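Local atomic coordinates of ORF 37 (Human herpesvirus 8 type M, PDB entry 3FHD), a protein that helps process branched or non-linear viral DNA intermediates so that unit-length genomes can be packaged, acting as an endonuclease and exonuclease on double- and single-stranded DNA. Residues A55-S60 against F93-E98; M132-R137 against S232-I237; E207-L212 against G429-R434; C262-I267 against L400-I405; L297-F302 against A381-N386. One frame throughout, in Å; residues are numbered along the deposited sequence.

Contact 1 (A55-S60 against F93-E98); sequences ASLSFS and FSKVGE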
# COMPACT_ATOMS: atom_id res chain seq x y z
N ALA A 55 8.02 7.42 17.80
CA ALA A 55 7.45 8.40 16.85
C ALA A 55 8.44 9.54 16.60
O ALA A 55 8.45 10.12 15.52
CB ALA A 55 6.09 8.95 17.34
N SER A 56 9.30 9.82 17.58
CA SER A 56 10.33 10.86 17.40
C SER A 56 11.52 10.53 16.49
O SER A 56 12.44 11.35 16.35
CB SER A 56 10.85 11.34 18.76
OG SER A 56 11.79 10.42 19.31
N LEU A 57 11.52 9.34 15.90
CA LEU A 57 12.62 8.91 15.02
C LEU A 57 12.25 9.14 13.54
O LEU A 57 12.80 8.50 12.66
CB LEU A 57 12.96 7.45 15.30
CG LEU A 57 13.44 7.13 16.75
CD1 LEU A 57 13.96 5.70 16.83
CD2 LEU A 57 14.52 8.09 17.20
N SER A 58 11.30 10.04 13.30
CA SER A 58 10.78 10.35 11.96
C SER A 58 11.75 11.20 11.10
O SER A 58 12.61 11.88 11.63
CB SER A 58 9.45 11.11 12.13
OG SER A 58 9.70 12.40 12.67
N PHE A 59 11.56 11.20 9.79
CA PHE A 59 12.31 12.07 8.88
C PHE A 59 12.11 13.56 9.29
O PHE A 59 13.05 14.34 9.25
CB PHE A 59 11.79 11.85 7.46
CG PHE A 59 12.67 12.46 6.33
CD1 PHE A 59 14.05 12.36 6.34
CD2 PHE A 59 12.07 13.02 5.21
CE1 PHE A 59 14.84 12.92 5.29
CE2 PHE A 59 12.87 13.56 4.13
CZ PHE A 59 14.24 13.47 4.18
N SER A 60 10.89 13.94 9.67
CA SER A 60 10.60 15.34 10.05
C SER A 60 11.44 15.78 11.25
O SER A 60 12.06 16.85 11.22
CB SER A 60 9.09 15.54 10.28
OG SER A 60 8.34 15.21 9.10
N PHE A 93 18.19 3.44 10.97
CA PHE A 93 18.57 2.06 11.19
C PHE A 93 19.81 1.85 12.08
O PHE A 93 19.88 0.85 12.78
CB PHE A 93 18.62 1.26 9.89
CG PHE A 93 17.25 0.85 9.41
CD1 PHE A 93 16.73 -0.40 9.75
CD2 PHE A 93 16.45 1.74 8.68
CE1 PHE A 93 15.45 -0.79 9.32
CE2 PHE A 93 15.15 1.38 8.25
CZ PHE A 93 14.64 0.10 8.59
N SER A 94 20.72 2.81 12.11
CA SER A 94 21.79 2.73 13.12
C SER A 94 21.17 2.76 14.53
O SER A 94 21.61 2.03 15.42
CB SER A 94 22.83 3.85 12.97
OG SER A 94 23.90 3.61 13.87
N LYS A 95 20.11 3.55 14.71
CA LYS A 95 19.48 3.71 16.04
C LYS A 95 18.56 2.51 16.39
O LYS A 95 18.58 2.02 17.53
CB LYS A 95 18.73 5.06 16.11
CG LYS A 95 17.97 5.36 17.44
CD LYS A 95 18.90 5.36 18.65
CE LYS A 95 19.96 6.46 18.52
NZ LYS A 95 20.72 6.65 19.79
N VAL A 96 17.78 2.03 15.42
CA VAL A 96 16.70 1.05 15.69
C VAL A 96 16.96 -0.40 15.29
O VAL A 96 16.20 -1.29 15.71
CB VAL A 96 15.32 1.45 15.06
CG1 VAL A 96 14.96 2.87 15.41
CG2 VAL A 96 15.30 1.20 13.55
N GLY A 97 17.98 -0.64 14.48
CA GLY A 97 18.27 -1.97 13.91
C GLY A 97 18.30 -3.10 14.92
O GLY A 97 17.61 -4.10 14.75
N GLU A 98 19.08 -2.93 15.98
CA GLU A 98 19.19 -3.91 17.06
C GLU A 98 17.83 -4.17 17.72
O GLU A 98 17.42 -5.33 17.87
CB GLU A 98 20.18 -3.41 18.11
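L57 meets K95 and V96 where the linker between helices 47-55 and 59-64 lies against helix 83-100, a loop-to-helix contact in the helical N-terminal part of the nuclease. The leucine CB leaves the backbone toward helix 83-100, 5.0 Å from V96 CG1. Beyond it, L57 CG, 4.7 Å from V96 CG1, stands anti to the carbonyl carbon (chi1 -61°), and chi2 puts CD1 anti to CA, which makes this methyl the leading tip. L57 CD1 lies beside the aliphatic stem of K95, 4.1 Å from its CG, the two side chains crossing at about a right angle. The other methyl, L57 CD2, keeps 4.4 Å from the same K95 CG. The lysine chain, bent at chi2 and chi3, carries its amine away to the backbone oxygens of S34 and D36. Next, S58 occupies the N-cap of helix 59-64, its OG receiving K61 N. The tightest point is methyl against methyl: L57 CD1 presses on V96 CG1 at 3.3 Å, closer than usual van der Waals contact.

Contact 2 (M132-R137 against S232-I237); sequences MNAHQR and SPQNGI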
# COMPACT_ATOMS: atom_id res chain seq x y z
N MET A 132 26.10 7.49 -3.85
CA MET A 132 25.53 6.16 -4.14
C MET A 132 25.00 6.06 -5.57
O MET A 132 24.55 7.04 -6.11
CB MET A 132 24.36 5.83 -3.19
CG MET A 132 24.71 5.78 -1.73
SD MET A 132 23.22 5.53 -0.71
CE MET A 132 22.91 3.80 -1.07
N ASN A 133 25.08 4.88 -6.17
CA ASN A 133 24.42 4.63 -7.44
C ASN A 133 22.99 4.09 -7.20
O ASN A 133 22.61 3.83 -6.05
CB ASN A 133 25.26 3.72 -8.34
CG ASN A 133 25.55 2.36 -7.72
OD1 ASN A 133 24.66 1.64 -7.31
ND2 ASN A 133 26.82 1.97 -7.73
N ALA A 134 22.20 3.95 -8.28
CA ALA A 134 20.78 3.60 -8.16
C ALA A 134 20.62 2.16 -7.67
O ALA A 134 19.64 1.85 -6.97
CB ALA A 134 20.05 3.81 -9.53
N HIS A 135 21.58 1.29 -8.02
CA HIS A 135 21.56 -0.11 -7.54
C HIS A 135 21.83 -0.26 -6.03
O HIS A 135 21.19 -1.09 -5.36
CB HIS A 135 22.43 -1.02 -8.41
CG HIS A 135 22.07 -0.93 -9.86
ND1 HIS A 135 20.88 -1.40 -10.36
CD2 HIS A 135 22.71 -0.33 -10.90
CE1 HIS A 135 20.80 -1.12 -11.65
NE2 HIS A 135 21.90 -0.48 -12.00
N GLN A 136 22.72 0.57 -5.50
CA GLN A 136 22.91 0.69 -4.04
C GLN A 136 21.67 1.22 -3.30
O GLN A 136 21.34 0.72 -2.23
CB GLN A 136 24.13 1.55 -3.71
CG GLN A 136 25.43 0.85 -4.16
CD GLN A 136 26.65 1.74 -4.14
OE1 GLN A 136 26.56 2.97 -4.25
NE2 GLN A 136 27.81 1.11 -4.02
N ARG A 137 21.01 2.23 -3.87
CA ARG A 137 19.82 2.76 -3.24
C ARG A 137 18.73 1.69 -3.26
O ARG A 137 18.02 1.46 -2.27
CB ARG A 137 19.37 4.05 -3.93
CG ARG A 137 20.28 5.25 -3.66
CD ARG A 137 19.61 6.60 -4.04
NE ARG A 137 19.26 6.66 -5.47
CZ ARG A 137 20.08 6.97 -6.46
NH1 ARG A 137 21.36 7.27 -6.25
NH2 ARG A 137 19.60 6.98 -7.71
N SER A 232 10.68 4.55 -2.68
CA SER A 232 11.28 4.76 -4.01
C SER A 232 12.79 5.02 -3.93
O SER A 232 13.21 6.04 -3.38
CB SER A 232 10.60 5.92 -4.77
OG SER A 232 11.43 6.32 -5.88
N PRO A 233 13.63 4.14 -4.52
CA PRO A 233 15.08 4.42 -4.49
C PRO A 233 15.48 5.57 -5.41
O PRO A 233 16.58 6.11 -5.26
CB PRO A 233 15.71 3.10 -4.93
CG PRO A 233 14.62 2.42 -5.77
CD PRO A 233 13.32 2.84 -5.14
N GLN A 234 14.63 5.92 -6.37
CA GLN A 234 15.01 6.93 -7.35
C GLN A 234 14.72 8.35 -6.87
O GLN A 234 15.44 9.26 -7.22
CB GLN A 234 14.35 6.67 -8.69
CG GLN A 234 14.83 5.38 -9.40
CD GLN A 234 16.31 5.44 -9.76
OE1 GLN A 234 17.18 5.60 -8.89
NE2 GLN A 234 16.60 5.30 -11.04
N ASN A 235 13.71 8.51 -6.00
CA ASN A 235 13.37 9.86 -5.48
C ASN A 235 13.31 10.03 -3.96
O ASN A 235 13.51 11.14 -3.44
CB ASN A 235 12.09 10.39 -6.15
CG ASN A 235 10.92 9.43 -6.00
OD1 ASN A 235 10.46 9.16 -4.89
ND2 ASN A 235 10.43 8.92 -7.13
N GLY A 236 13.03 8.95 -3.24
CA GLY A 236 12.87 9.02 -1.79
C GLY A 236 11.67 9.81 -1.26
O GLY A 236 11.60 10.08 -0.07
N ILE A 237 10.70 10.16 -2.13
CA ILE A 237 9.49 10.91 -1.70
C ILE A 237 8.21 10.08 -1.74
O ILE A 237 7.22 10.40 -1.08
CB ILE A 237 9.32 12.25 -2.46
CG1 ILE A 237 8.81 12.03 -3.89
CG2 ILE A 237 10.61 13.01 -2.50
CD1 ILE A 237 8.33 13.34 -4.56
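R137 and P233 bring the two backbones together, their CA atoms 5.2 Å apart where the first turn of helix 134-147 faces the loop between strands 230-231 and 238-240. The arginine guanidinium reaches the loop with two different nitrogens. NE of R137 donates to P233 O at 2.7 Å, the oxygen lying in the guanidinium plane and the N-H arriving nearly along the C=O axis. NH2 of R137 donates to Q234 OE1 at 3.0 Å, this time with the acceptor tilted 17° from the plane. A bend at chi3 of the arginine and another at chi2 (-63°) of the glutamine bring the two groups together edge to edge, guanidinium and amide planes only 16° apart. Behind the pair, A134 CA lies 3.6 Å above the guanidinium plane, near the rim, and A134 CB touches Q234 OE1 at 3.4 Å. At the base, R137 CB rests on P233 CB, 3.9 Å away. E408 of helix 394-412 steadies the loop by accepting from Q234 N and S232 OG. Each side is also tied locally: S232 OG takes N235 N in an ST motif, and N235 OD1 takes I237 N in an Asx turn. On the helix side, Q136 N bonds N133 OD1 at 2.9 Å and N133 N bonds Q136 OE1 at 3.1 Å, the signature of an N-terminal capping box.

Contact 3 (E207-L212 against G429-R434); sequences EVVKTL and GFFRKR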
# COMPACT_ATOMS: atom_id res chain seq x y z
N GLU A 207 -6.54 -10.12 6.63
CA GLU A 207 -5.76 -11.36 6.68
C GLU A 207 -6.56 -12.54 6.14
O GLU A 207 -5.98 -13.45 5.52
CB GLU A 207 -5.29 -11.69 8.11
CG GLU A 207 -4.11 -10.87 8.62
CD GLU A 207 -2.91 -10.95 7.71
OE1 GLU A 207 -2.42 -12.08 7.42
OE2 GLU A 207 -2.44 -9.87 7.29
N VAL A 208 -7.88 -12.53 6.37
CA VAL A 208 -8.72 -13.59 5.85
C VAL A 208 -8.72 -13.55 4.32
O VAL A 208 -8.59 -14.61 3.67
CB VAL A 208 -10.16 -13.55 6.41
CG1 VAL A 208 -11.09 -14.44 5.58
CG2 VAL A 208 -10.16 -14.03 7.86
N VAL A 209 -8.88 -12.35 3.76
CA VAL A 209 -8.84 -12.24 2.31
C VAL A 209 -7.48 -12.71 1.73
O VAL A 209 -7.47 -13.38 0.69
CB VAL A 209 -9.19 -10.83 1.79
CG1 VAL A 209 -9.09 -10.77 0.23
CG2 VAL A 209 -10.60 -10.43 2.26
N LYS A 210 -6.37 -12.36 2.37
CA LYS A 210 -5.04 -12.86 1.93
C LYS A 210 -5.03 -14.37 1.85
O LYS A 210 -4.56 -14.94 0.86
CB LYS A 210 -3.90 -12.46 2.87
CG LYS A 210 -3.58 -11.02 2.88
CD LYS A 210 -2.25 -10.70 3.55
CE LYS A 210 -2.30 -9.23 3.97
NZ LYS A 210 -1.00 -8.58 4.27
N THR A 211 -5.53 -15.02 2.91
CA THR A 211 -5.65 -16.50 2.92
C THR A 211 -6.47 -17.07 1.75
O THR A 211 -6.09 -18.10 1.17
CB THR A 211 -6.20 -17.04 4.25
OG1 THR A 211 -5.44 -16.47 5.32
CG2 THR A 211 -6.05 -18.58 4.32
N LEU A 212 -7.59 -16.42 1.44
CA LEU A 212 -8.41 -16.78 0.27
C LEU A 212 -7.66 -16.68 -1.06
O LEU A 212 -7.75 -17.60 -1.89
CB LEU A 212 -9.67 -15.92 0.21
CG LEU A 212 -10.73 -16.11 1.31
CD1 LEU A 212 -11.70 -14.92 1.38
CD2 LEU A 212 -11.51 -17.42 1.11
N GLY A 429 -13.40 -8.22 -0.11
CA GLY A 429 -14.02 -9.26 0.70
C GLY A 429 -15.31 -8.80 1.39
O GLY A 429 -15.41 -7.67 1.83
N PHE A 430 -16.27 -9.71 1.49
CA PHE A 430 -17.58 -9.48 2.12
C PHE A 430 -17.72 -10.55 3.17
O PHE A 430 -17.19 -11.67 3.00
CB PHE A 430 -18.71 -9.61 1.10
CG PHE A 430 -18.71 -8.55 0.03
CD1 PHE A 430 -19.51 -7.41 0.14
CD2 PHE A 430 -17.90 -8.68 -1.10
CE1 PHE A 430 -19.51 -6.43 -0.83
CE2 PHE A 430 -17.91 -7.71 -2.10
CZ PHE A 430 -18.70 -6.57 -1.96
N PHE A 431 -18.41 -10.20 4.25
CA PHE A 431 -18.40 -11.02 5.47
C PHE A 431 -19.78 -11.15 6.11
O PHE A 431 -20.69 -10.36 5.81
CB PHE A 431 -17.39 -10.49 6.51
CG PHE A 431 -15.95 -10.56 6.07
CD1 PHE A 431 -15.16 -11.66 6.39
CD2 PHE A 431 -15.38 -9.52 5.34
CE1 PHE A 431 -13.81 -11.72 5.99
CE2 PHE A 431 -14.03 -9.59 4.93
CZ PHE A 431 -13.26 -10.72 5.26
N ARG A 432 -19.91 -12.15 6.99
CA ARG A 432 -21.06 -12.31 7.85
C ARG A 432 -20.68 -12.60 9.31
O ARG A 432 -19.60 -13.15 9.60
CB ARG A 432 -22.04 -13.36 7.30
CG ARG A 432 -21.61 -14.82 7.46
CD ARG A 432 -22.75 -15.77 7.07
NE ARG A 432 -22.38 -17.19 7.17
CZ ARG A 432 -22.30 -17.88 8.31
NH1 ARG A 432 -22.53 -17.29 9.48
NH2 ARG A 432 -21.99 -19.18 8.28
N LYS A 433 -21.56 -12.20 10.23
CA LYS A 433 -21.42 -12.56 11.63
C LYS A 433 -21.50 -14.08 11.83
O LYS A 433 -22.24 -14.78 11.12
CB LYS A 433 -22.48 -11.86 12.48
CG LYS A 433 -22.36 -10.31 12.56
CD LYS A 433 -20.96 -9.86 13.06
CE LYS A 433 -20.95 -8.36 13.43
NZ LYS A 433 -19.58 -7.88 13.84
N ARG A 434 -20.74 -14.57 12.80
CA ARG A 434 -20.90 -15.93 13.30
C ARG A 434 -22.18 -16.06 14.11
O ARG A 434 -22.56 -15.15 14.84
CB ARG A 434 -19.72 -16.34 14.17
CG ARG A 434 -18.48 -16.51 13.41
CD ARG A 434 -17.38 -16.86 14.38
NE ARG A 434 -16.06 -16.78 13.76
CZ ARG A 434 -15.34 -17.84 13.43
NH1 ARG A 434 -15.82 -19.07 13.68
NH2 ARG A 434 -14.15 -17.68 12.86
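V208 and V209 of helix 203-217 pack on F431 and G429 of strand 423-432, and the rotamers of three side chains help decide which atoms touch. Both valines hold CG1 anti to the backbone N, at 165° in V208 and 179° in V209, yet they use different branches. V208 offers CG1, which comes to the edge of the F431 ring, near its plane, 3.9 Å from CE1. V209 instead uses CG2, the methyl beside its backbone N, and this approaches F431 CZ obliquely at 4.0 Å. F431 holds CG anti to its own carbonyl carbon (chi1 -65°), which brings the far end of the ring back to the helix although its first bond does not point there. The same V209 CG2 rests 3.9 Å from G429 CA; with no side chain on the glycine, helix and strand come close here, V209 CA and G429 CA being 6.2 Å apart. I267 and I444 enlarge the apolar layer around the valines, and C269 borders the ring. Elsewhere on the helix K210 NZ pairs with E207 OE2 at 3.6 Å and also bonds the backbone oxygens of D243 and L225. A helix running across the central mixed sheet, with E206, a magnesium ligand of this protein though not bound to the ion here, just before this segment, is consistent with the alpha/beta core of the PD-(D/E)XK nucleases.

Contact 4 (C262-I267 against L400-I405); sequences CKVYEI and LLQSSI. With MG (magnesium ion), chain E.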
# COMPACT_ATOMS: atom_id res chain seq x y z
N CYS A 262 4.22 -10.85 -12.28
CA CYS A 262 3.57 -11.09 -10.99
C CYS A 262 2.15 -10.49 -11.00
O CYS A 262 1.81 -9.72 -11.90
CB CYS A 262 4.41 -10.50 -9.86
SG CYS A 262 4.63 -8.76 -9.99
N LYS A 263 1.32 -10.89 -10.05
CA LYS A 263 -0.03 -10.35 -9.93
C LYS A 263 -0.12 -9.65 -8.58
O LYS A 263 0.15 -10.26 -7.56
CB LYS A 263 -1.09 -11.45 -10.03
CG LYS A 263 -1.22 -12.10 -11.43
CD LYS A 263 -2.35 -13.13 -11.45
CE LYS A 263 -2.63 -13.68 -12.86
NZ LYS A 263 -2.96 -12.58 -13.82
N VAL A 264 -0.44 -8.38 -8.59
CA VAL A 264 -0.42 -7.60 -7.33
C VAL A 264 -1.86 -7.28 -6.90
O VAL A 264 -2.65 -6.74 -7.69
CB VAL A 264 0.49 -6.33 -7.45
CG1 VAL A 264 0.44 -5.49 -6.17
CG2 VAL A 264 1.94 -6.74 -7.81
N TYR A 265 -2.21 -7.56 -5.62
CA TYR A 265 -3.57 -7.29 -5.12
C TYR A 265 -3.62 -6.31 -3.92
O TYR A 265 -2.87 -6.48 -2.94
CB TYR A 265 -4.29 -8.59 -4.68
CG TYR A 265 -4.46 -9.68 -5.72
CD1 TYR A 265 -5.72 -10.02 -6.20
CD2 TYR A 265 -3.35 -10.42 -6.18
CE1 TYR A 265 -5.87 -11.06 -7.15
CE2 TYR A 265 -3.49 -11.45 -7.10
CZ TYR A 265 -4.75 -11.76 -7.59
OH TYR A 265 -4.88 -12.76 -8.51
N GLU A 266 -4.45 -5.27 -4.04
CA GLU A 266 -4.80 -4.41 -2.94
C GLU A 266 -6.13 -4.94 -2.33
O GLU A 266 -7.11 -5.05 -3.03
CB GLU A 266 -4.95 -2.97 -3.44
CG GLU A 266 -5.48 -1.97 -2.42
CD GLU A 266 -4.69 -1.92 -1.09
OE1 GLU A 266 -3.42 -1.97 -1.06
OE2 GLU A 266 -5.37 -1.79 -0.06
N ILE A 267 -6.12 -5.25 -1.04
CA ILE A 267 -7.27 -5.90 -0.39
C ILE A 267 -8.14 -4.86 0.33
O ILE A 267 -7.60 -4.02 1.03
CB ILE A 267 -6.78 -7.02 0.58
CG1 ILE A 267 -6.23 -8.20 -0.22
CG2 ILE A 267 -7.91 -7.48 1.58
CD1 ILE A 267 -5.30 -9.07 0.55
N LEU A 400 -2.41 2.74 -8.42
CA LEU A 400 -1.59 3.46 -9.40
C LEU A 400 -0.19 3.65 -8.81
O LEU A 400 0.81 3.33 -9.47
CB LEU A 400 -2.21 4.82 -9.78
CG LEU A 400 -1.57 5.52 -10.99
CD1 LEU A 400 -2.58 6.40 -11.74
CD2 LEU A 400 -0.32 6.28 -10.62
N LEU A 401 -0.12 4.21 -7.60
CA LEU A 401 1.22 4.36 -6.97
C LEU A 401 1.94 3.03 -6.69
O LEU A 401 3.16 2.94 -6.86
CB LEU A 401 1.18 5.23 -5.71
CG LEU A 401 2.56 5.62 -5.14
CD1 LEU A 401 3.39 6.51 -6.15
CD2 LEU A 401 2.42 6.35 -3.76
N GLN A 402 1.22 2.00 -6.22
CA GLN A 402 1.81 0.69 -6.02
C GLN A 402 2.36 0.16 -7.34
O GLN A 402 3.44 -0.44 -7.35
CB GLN A 402 0.83 -0.33 -5.41
CG GLN A 402 0.25 0.08 -4.09
CD GLN A 402 -0.81 -0.88 -3.56
OE1 GLN A 402 -1.05 -1.94 -4.13
NE2 GLN A 402 -1.42 -0.50 -2.47
N SER A 403 1.65 0.36 -8.46
CA SER A 403 2.20 -0.07 -9.74
C SER A 403 3.53 0.64 -10.09
O SER A 403 4.46 0.01 -10.60
CB SER A 403 1.19 0.07 -10.93
OG SER A 403 0.98 1.43 -11.31
N SER A 404 3.62 1.94 -9.83
CA SER A 404 4.81 2.73 -10.14
C SER A 404 6.03 2.25 -9.32
O SER A 404 7.14 2.12 -9.88
CB SER A 404 4.54 4.21 -9.82
OG SER A 404 3.56 4.69 -10.74
N ILE A 405 5.80 1.96 -8.03
CA ILE A 405 6.87 1.47 -7.16
C ILE A 405 7.29 0.05 -7.53
O ILE A 405 8.49 -0.22 -7.64
CB ILE A 405 6.57 1.58 -5.65
CG1 ILE A 405 6.42 3.07 -5.22
CG2 ILE A 405 7.62 0.76 -4.80
CD1 ILE A 405 7.64 3.91 -5.50
MG MG E . -5.67 -3.00 1.96
O HOH W 1 -1.35 -4.12 -2.50
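E266 and Q402 join the metal-bearing strand 262-269 to helix 394-412 in the PD-(D/E)XK nuclease core, where E266, I267 and K268 match the (D/E)XK signature. Metal bonds come first. Magnesium is held by E266 OE2 and by I267 O, each at 2.4 Å, and D243 completes the protein ligands. The glutamate keeps CG anti to the backbone N (chi1 173°) and bends at chi2, which lays OE2 on the ion and leaves OE1 facing the helix.

Direct hydrogen bonding uses that second oxygen. Q402 NE2 donates to E266 OE1 at 2.9 Å, and the bond is nearly straight, with an angle of 170° at the hydrogen. The acceptor lies in the amide plane, whereas the donor reaches the carboxylate from above its plane, the two groups being steeply turned against each other. A glutamine extended beyond CG spans the gap and acts as a second-shell residue that helps fix the carboxylate's rotation. Its NE2 has a further, weak bond to S167, while K268 NZ bonds E266 OE2.

Van der Waals contact is slight: the V264 CG1 methyl lies 4.4 Å from Q402 OE1. Water mediates the rest, tying the other end of the amide to the strand, for one molecule sits 2.7 Å from Q402 OE1 and 2.8 Å from Y265 O.

Contact 5 (L297-F302 against A381-N386); sequences LALKDF and ARFKAN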
# COMPACT_ATOMS: atom_id res chain seq x y z
N LEU A 297 -27.71 -10.85 -11.54
CA LEU A 297 -28.97 -10.29 -11.03
C LEU A 297 -29.09 -10.41 -9.52
O LEU A 297 -29.46 -9.44 -8.84
CB LEU A 297 -30.17 -10.93 -11.72
CG LEU A 297 -31.59 -10.42 -11.38
CD1 LEU A 297 -31.94 -9.15 -12.17
CD2 LEU A 297 -32.65 -11.50 -11.65
N ALA A 298 -28.83 -11.62 -9.00
CA ALA A 298 -28.72 -11.83 -7.54
C ALA A 298 -27.64 -10.91 -6.93
O ALA A 298 -27.81 -10.39 -5.83
CB ALA A 298 -28.42 -13.29 -7.24
N LEU A 299 -26.56 -10.69 -7.66
CA LEU A 299 -25.49 -9.80 -7.18
C LEU A 299 -25.93 -8.34 -7.08
O LEU A 299 -25.59 -7.65 -6.12
CB LEU A 299 -24.24 -9.94 -8.04
CG LEU A 299 -22.99 -9.17 -7.59
CD1 LEU A 299 -22.54 -9.59 -6.19
CD2 LEU A 299 -21.86 -9.36 -8.62
N LYS A 300 -26.69 -7.87 -8.08
CA LYS A 300 -27.23 -6.52 -8.07
C LYS A 300 -28.14 -6.30 -6.85
O LYS A 300 -27.99 -5.31 -6.13
CB LYS A 300 -27.97 -6.23 -9.39
CG LYS A 300 -28.38 -4.78 -9.58
CD LYS A 300 -29.14 -4.56 -10.90
CE LYS A 300 -30.16 -3.43 -10.73
NZ LYS A 300 -30.94 -3.09 -11.95
N ASP A 301 -29.05 -7.24 -6.61
CA ASP A 301 -29.97 -7.17 -5.48
C ASP A 301 -29.24 -7.15 -4.14
O ASP A 301 -29.67 -6.48 -3.19
CB ASP A 301 -30.98 -8.32 -5.54
N PHE A 302 -28.13 -7.90 -4.08
CA PHE A 302 -27.26 -7.90 -2.91
C PHE A 302 -26.61 -6.52 -2.74
O PHE A 302 -26.67 -5.92 -1.66
CB PHE A 302 -26.20 -9.01 -3.02
CG PHE A 302 -25.17 -8.98 -1.92
CD1 PHE A 302 -25.50 -9.42 -0.64
CD2 PHE A 302 -23.89 -8.53 -2.18
CE1 PHE A 302 -24.55 -9.39 0.39
CE2 PHE A 302 -22.93 -8.48 -1.15
CZ PHE A 302 -23.27 -8.92 0.13
N ALA A 381 -18.92 -21.21 -6.33
CA ALA A 381 -19.23 -20.82 -7.70
C ALA A 381 -18.48 -19.56 -8.05
O ALA A 381 -18.17 -18.74 -7.18
CB ALA A 381 -20.72 -20.61 -7.87
N ARG A 382 -18.23 -19.40 -9.35
CA ARG A 382 -17.38 -18.34 -9.89
C ARG A 382 -18.07 -17.80 -11.14
O ARG A 382 -18.53 -18.58 -11.95
CB ARG A 382 -16.06 -18.99 -10.29
CG ARG A 382 -14.95 -18.07 -10.68
CD ARG A 382 -13.83 -18.94 -11.28
NE ARG A 382 -12.79 -18.18 -11.97
CZ ARG A 382 -12.99 -17.11 -12.75
NH1 ARG A 382 -11.94 -16.52 -13.32
NH2 ARG A 382 -14.22 -16.64 -12.97
N PHE A 383 -18.15 -16.47 -11.29
CA PHE A 383 -18.79 -15.86 -12.46
C PHE A 383 -18.24 -14.46 -12.79
O PHE A 383 -17.73 -13.79 -11.92
CB PHE A 383 -20.32 -15.85 -12.35
CG PHE A 383 -20.88 -14.98 -11.23
CD1 PHE A 383 -21.33 -13.69 -11.50
CD2 PHE A 383 -21.02 -15.48 -9.93
CE1 PHE A 383 -21.87 -12.89 -10.48
CE2 PHE A 383 -21.56 -14.69 -8.92
CZ PHE A 383 -21.99 -13.39 -9.19
N LYS A 384 -18.37 -14.03 -14.04
CA LYS A 384 -17.91 -12.69 -14.45
C LYS A 384 -18.98 -11.61 -14.18
O LYS A 384 -20.18 -11.84 -14.36
CB LYS A 384 -17.57 -12.66 -15.95
CG LYS A 384 -16.46 -13.58 -16.40
CD LYS A 384 -15.15 -13.24 -15.73
CE LYS A 384 -14.03 -14.09 -16.31
NZ LYS A 384 -12.72 -13.36 -16.28
N ALA A 385 -18.54 -10.42 -13.77
CA ALA A 385 -19.46 -9.30 -13.58
C ALA A 385 -18.89 -8.06 -14.27
O ALA A 385 -17.72 -7.71 -14.04
CB ALA A 385 -19.73 -9.04 -12.09
N ASN A 386 -19.69 -7.41 -15.12
CA ASN A 386 -19.28 -6.16 -15.77
C ASN A 386 -19.27 -4.99 -14.78
O ASN A 386 -20.02 -4.02 -14.90
CB ASN A 386 -20.06 -5.85 -17.07
CG ASN A 386 -21.58 -5.97 -16.91
OD1 ASN A 386 -22.10 -6.61 -15.98
ND2 ASN A 386 -22.31 -5.35 -17.84
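L299 of helix 296-303 reaches F383 and A385 of strand 379-389 with one methyl group, a compact example of a helix meeting a strand through a single branched side chain. Apolar contact accounts for the whole meeting. L299 holds CG anti to the backbone N (chi1 -175°), and chi2 leaves CD2 anti to CA, which makes CD2 the farthest-reaching atom. It meets the tip of the phenyl ring obliquely, 4.0 Å from F383 CE1 and 4.1 Å from F383 CZ. Two residues along the strand, A385 CB lies 4.1 Å from the same methyl, and the leucine tip therefore bears on both. The ring reaches it because F383 carries CG between its backbone N and carbonyl carbon (chi1 66°).

Polar bonds lie around this patch. R382 and K384, the residues next to F383 in sequence, both form salt bridges to D363 OD1. At the end of the segment N386 OD1 accepts from K296 and W333, tying the strand to the residue that begins the helix.

The contact sits on the outlying half of the mixed sheet. Strand 362-367 pairs with 379-389 through backbone bonds and adds V364, which touches L299, F383 and A385 alike, while L290 of helix 282-292 packs on L299 and A298 from the neighbouring helix.

Contacts 3, 4 and 5 all reach the one mixed sheet, and packing connects them: V209 CB touches I267 CG2 at 3.6 Å between contacts 3 and 4, and F430 CD1 meets F302 CE2 at 3.8 Å between contacts 3 and 5. Contact 4 holds the magnesium itself; contact 3 stands beside it, the V209 side chain about 9 Å from the ion. On the other flank, I405 CD1 rests on S232 CB at 3.6 Å, joining contact 4 to contact 2. Contact 1 comes within about 6 Å of contact 2, nearest atoms, without touching. Contacts 1 and 5, both away from the metal, have centres about 48 Å apart.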